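Local coordinates for cobalamin biosynthesis protein CobN (Mycobacterium tuberculosis, PDB 7C6O) that is the large, catalytic subunit of cobaltochelatase and probably inserts cobalt into the corrin ring during cobalamin biosynthesis, working with partner subunits, at residues Arg876-Val881 with Ile1054-Lys1059. Residues are numbered along the deposited sequence; the frame is centred on the assembly and turned at random.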
ATOM      1  N   ARG A 876       6.279  -6.726 -36.535  1.00 30.89           N
ATOM      2  CA  ARG A 876       5.573  -5.453 -36.543  1.00 30.19           C
ATOM      3  C   ARG A 876       5.379  -5.000 -35.105  1.00 26.63           C
ATOM      4  O   ARG A 876       5.472  -5.796 -34.168  1.00 24.32           O
ATOM      5  CB  ARG A 876       4.225  -5.560 -37.260  1.00 37.44           C
ATOM      6  CG  ARG A 876       3.358  -6.709 -36.772  1.00 45.35           C
ATOM      7  CD  ARG A 876       1.885  -6.336 -36.802  1.00 53.52           C
ATOM      8  NE  ARG A 876       1.455  -5.900 -38.126  1.00 60.26           N
ATOM      9  CZ  ARG A 876       0.321  -5.251 -38.365  1.00 64.90           C
ATOM     10  NH1 ARG A 876      -0.499  -4.954 -37.364  1.00 65.45           N
ATOM     11  NH2 ARG A 876       0.006  -4.889 -39.603  1.00 66.43           N
ATOM     12  N   TRP A 877       5.108  -3.707 -34.942  1.00 26.04           N
ATOM     13  CA  TRP A 877       4.846  -3.170 -33.618  1.00 26.71           C
ATOM     14  C   TRP A 877       3.466  -3.611 -33.132  1.00 26.40           C
ATOM     15  O   TRP A 877       2.535  -3.756 -33.930  1.00 26.93           O
ATOM     16  CB  TRP A 877       4.911  -1.645 -33.624  1.00 28.53           C
ATOM     17  CG  TRP A 877       6.184  -1.077 -34.153  1.00 29.46           C
ATOM     18  CD1 TRP A 877       6.372  -0.480 -35.365  1.00 29.52           C
ATOM     19  CD2 TRP A 877       7.449  -1.037 -33.485  1.00 28.99           C
ATOM     20  NE1 TRP A 877       7.677  -0.074 -35.495  1.00 28.81           N
ATOM     21  CE2 TRP A 877       8.360  -0.405 -34.353  1.00 28.87           C
ATOM     22  CE3 TRP A 877       7.901  -1.478 -32.238  1.00 30.80           C
ATOM     23  CZ2 TRP A 877       9.695  -0.204 -34.017  1.00 28.88           C
ATOM     24  CZ3 TRP A 877       9.228  -1.277 -31.905  1.00 31.39           C
ATOM     25  CH2 TRP A 877      10.110  -0.645 -32.790  1.00 29.93           C
ATOM     26  N   PRO A 878       3.305  -3.827 -31.828  1.00 21.66           N
ATOM     27  CA  PRO A 878       1.958  -4.038 -31.292  1.00 19.71           C
ATOM     28  C   PRO A 878       1.169  -2.738 -31.331  1.00 20.28           C
ATOM     29  O   PRO A 878       1.688  -1.668 -31.005  1.00 22.77           O
ATOM     30  CB  PRO A 878       2.216  -4.501 -29.853  1.00 21.51           C
ATOM     31  CG  PRO A 878       3.505  -3.840 -29.492  1.00 19.92           C
ATOM     32  CD  PRO A 878       4.326  -3.799 -30.764  1.00 18.52           C
ATOM     33  N   ARG A 879      -0.092  -2.836 -31.754  1.00 19.59           N
ATOM     34  CA  ARG A 879      -0.927  -1.641 -31.841  1.00 20.19           C
ATOM     35  C   ARG A 879      -1.258  -1.091 -30.460  1.00 21.45           C
ATOM     36  O   ARG A 879      -1.378   0.130 -30.292  1.00 18.47           O
ATOM     37  CB  ARG A 879      -2.212  -1.951 -32.610  1.00 24.95           C
ATOM     38  CG  ARG A 879      -3.075  -3.019 -31.957  0.43 30.03           C
ATOM     39  CD  ARG A 879      -4.229  -3.457 -32.843  0.93 35.58           C
ATOM     40  NE  ARG A 879      -4.890  -4.641 -32.300  0.78 37.58           N
ATOM     41  CZ  ARG A 879      -4.453  -5.884 -32.478  0.48 38.98           C
ATOM     42  NH1 ARG A 879      -3.354  -6.107 -33.184  0.29 39.62           N
ATOM     43  NH2 ARG A 879      -5.112  -6.907 -31.948  1.00 39.87           N
ATOM     44  N   SER A 880      -1.397  -1.966 -29.468  1.00 19.31           N
ATOM     45  CA  SER A 880      -1.774  -1.558 -28.125  1.00 20.03           C
ATOM     46  C   SER A 880      -1.247  -2.569 -27.119  1.00 17.40           C
ATOM     47  O   SER A 880      -1.249  -3.777 -27.376  1.00 15.68           O
ATOM     48  CB  SER A 880      -3.295  -1.423 -27.986  1.00 22.19           C
ATOM     49  OG  SER A 880      -3.649  -1.073 -26.660  1.00 23.79           O
ATOM     50  N   VAL A 881      -0.797  -2.062 -25.976  1.00 15.97           N
ATOM     51  CA  VAL A 881      -0.356  -2.879 -24.853  1.00 16.27           C
ATOM     52  C   VAL A 881      -1.348  -2.687 -23.716  1.00 14.68           C
ATOM     53  O   VAL A 881      -1.695  -1.552 -23.373  1.00 17.33           O
ATOM     54  CB  VAL A 881       1.066  -2.500 -24.403  1.00 17.38           C
ATOM     55  CG1 VAL A 881       1.438  -3.242 -23.127  1.00 14.39           C
ATOM     56  CG2 VAL A 881       2.072  -2.783 -25.515  1.00 17.22           C
ATOM     57  N   ILE A1054      -6.137  -4.708 -27.693  1.00 16.15           N
ATOM     58  CA  ILE A1054      -4.944  -5.120 -26.959  1.00 16.46           C
ATOM     59  C   ILE A1054      -4.234  -6.229 -27.719  1.00 17.07           C
ATOM     60  O   ILE A1054      -4.798  -7.306 -27.953  1.00 17.83           O
ATOM     61  CB  ILE A1054      -5.308  -5.562 -25.538  1.00 14.15           C
ATOM     62  CG1 ILE A1054      -5.831  -4.372 -24.732  1.00 14.89           C
ATOM     63  CG2 ILE A1054      -4.095  -6.197 -24.859  1.00 13.56           C
ATOM     64  CD1 ILE A1054      -6.321  -4.746 -23.343  1.00 15.74           C
ATOM     65  N   ALA A1055      -2.987  -5.969 -28.108  1.00 17.37           N
ATOM     66  CA  ALA A1055      -2.167  -6.963 -28.787  1.00 17.81           C
ATOM     67  C   ALA A1055      -1.294  -7.753 -27.823  1.00 19.34           C
ATOM     68  O   ALA A1055      -1.010  -8.931 -28.078  1.00 18.65           O
ATOM     69  CB  ALA A1055      -1.287  -6.288 -29.844  1.00 18.18           C
ATOM     70  N   VAL A1056      -0.858  -7.129 -26.730  1.00 17.71           N
ATOM     71  CA  VAL A1056      -0.052  -7.779 -25.700  1.00 17.29           C
ATOM     72  C   VAL A1056      -0.660  -7.450 -24.347  1.00 16.37           C
ATOM     73  O   VAL A1056      -0.790  -6.271 -23.997  1.00 16.03           O
ATOM     74  CB  VAL A1056       1.415  -7.320 -25.719  1.00 23.56           C
ATOM     75  CG1 VAL A1056       2.293  -8.350 -25.028  1.00 27.85           C
ATOM     76  CG2 VAL A1056       1.890  -7.036 -27.121  1.00 26.94           C
ATOM     77  N   ALA A1057      -1.000  -8.479 -23.577  1.00 13.75           N
ATOM     78  CA  ALA A1057      -1.395  -8.301 -22.184  1.00 17.43           C
ATOM     79  C   ALA A1057      -0.169  -8.523 -21.307  1.00 16.51           C
ATOM     80  O   ALA A1057       0.403  -9.618 -21.302  1.00 14.81           O
ATOM     81  CB  ALA A1057      -2.523  -9.261 -21.807  1.00 17.15           C
ATOM     82  N   ALA A1058       0.242  -7.490 -20.578  1.00 15.68           N
ATOM     83  CA  ALA A1058       1.499  -7.522 -19.848  1.00 15.69           C
ATOM     84  C   ALA A1058       1.270  -7.364 -18.351  1.00 15.31           C
ATOM     85  O   ALA A1058       0.360  -6.657 -17.911  1.00 14.72           O
ATOM     86  CB  ALA A1058       2.452  -6.425 -20.342  1.00 14.83           C
ATOM     87  N   LYS A1059       2.112  -8.043 -17.577  1.00 14.51           N
ATOM     88  CA  LYS A1059       2.191  -7.875 -16.134  1.00 12.25           C
ATOM     89  C   LYS A1059       3.654  -7.977 -15.740  1.00 11.17           C
ATOM     90  O   LYS A1059       4.388  -8.805 -16.284  1.00 11.66           O
ATOM     91  CB  LYS A1059       1.369  -8.930 -15.380  1.00 12.16           C
ATOM     92  CG  LYS A1059       1.419  -8.779 -13.861  1.00 14.13           C
ATOM     93  CD  LYS A1059       0.768  -7.475 -13.428  1.00 13.02           C
ATOM     94  CE  LYS A1059       0.891  -7.242 -11.926  1.00 15.50           C
ATOM     95  NZ  LYS A1059       2.239  -6.752 -11.505  1.00 15.39           N
TER
HETATM   96  O   HOH W   1      -6.850  -7.983 -29.496  1.00 27.20           O
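Ser880 O takes two backbone N-H groups from consecutive residues where the neighbouring strand begins, Ala1055 just before it and Val1056 its first residue. Ala1055 N lies 2.9 Å from Ser880 O, with an N-H...O angle of 156°. Val1056 N adds a weak bond to Ser880 O at 3.4 Å. One residue on, Val881 CA lies 3.5 Å from Val1056 O in a CA-H...O contact, and these two valines form a parallel bridge with their side chains on the same face of the sheet. Here two adjacent inner strands of a mixed sheet, 880-885 and 1056-1061, begin side by side although 172 residues separate the segments. Ahead of the strand, Pro878 CB rests against Val1056 CG2 at 3.7 Å and also touches Ala1055 CB. In Arg879, chi1 of 61° sets CG between the backbone N and the carbonyl carbon, and from there the chain runs extended to NE, bringing the guanidinium over to Ala1055. Ala1055 CB sits 3.9 Å from Arg879 NH1, over one guanidinium face, nearer its edge than its middle. A water bridges the same group to the backbone, donating to Ile1054 O at 2.7 Å and accepting a weak bond from Arg879 NH2. Strand 935-940 flanks the first strand and strand 1094-1099 the second, both parallel to them. Helix 853-874 packs on the valine face, where Tyr870 meets both Pro878 and Val1056, while Ile1054 and Ala1057 turn to helix 1072-1089.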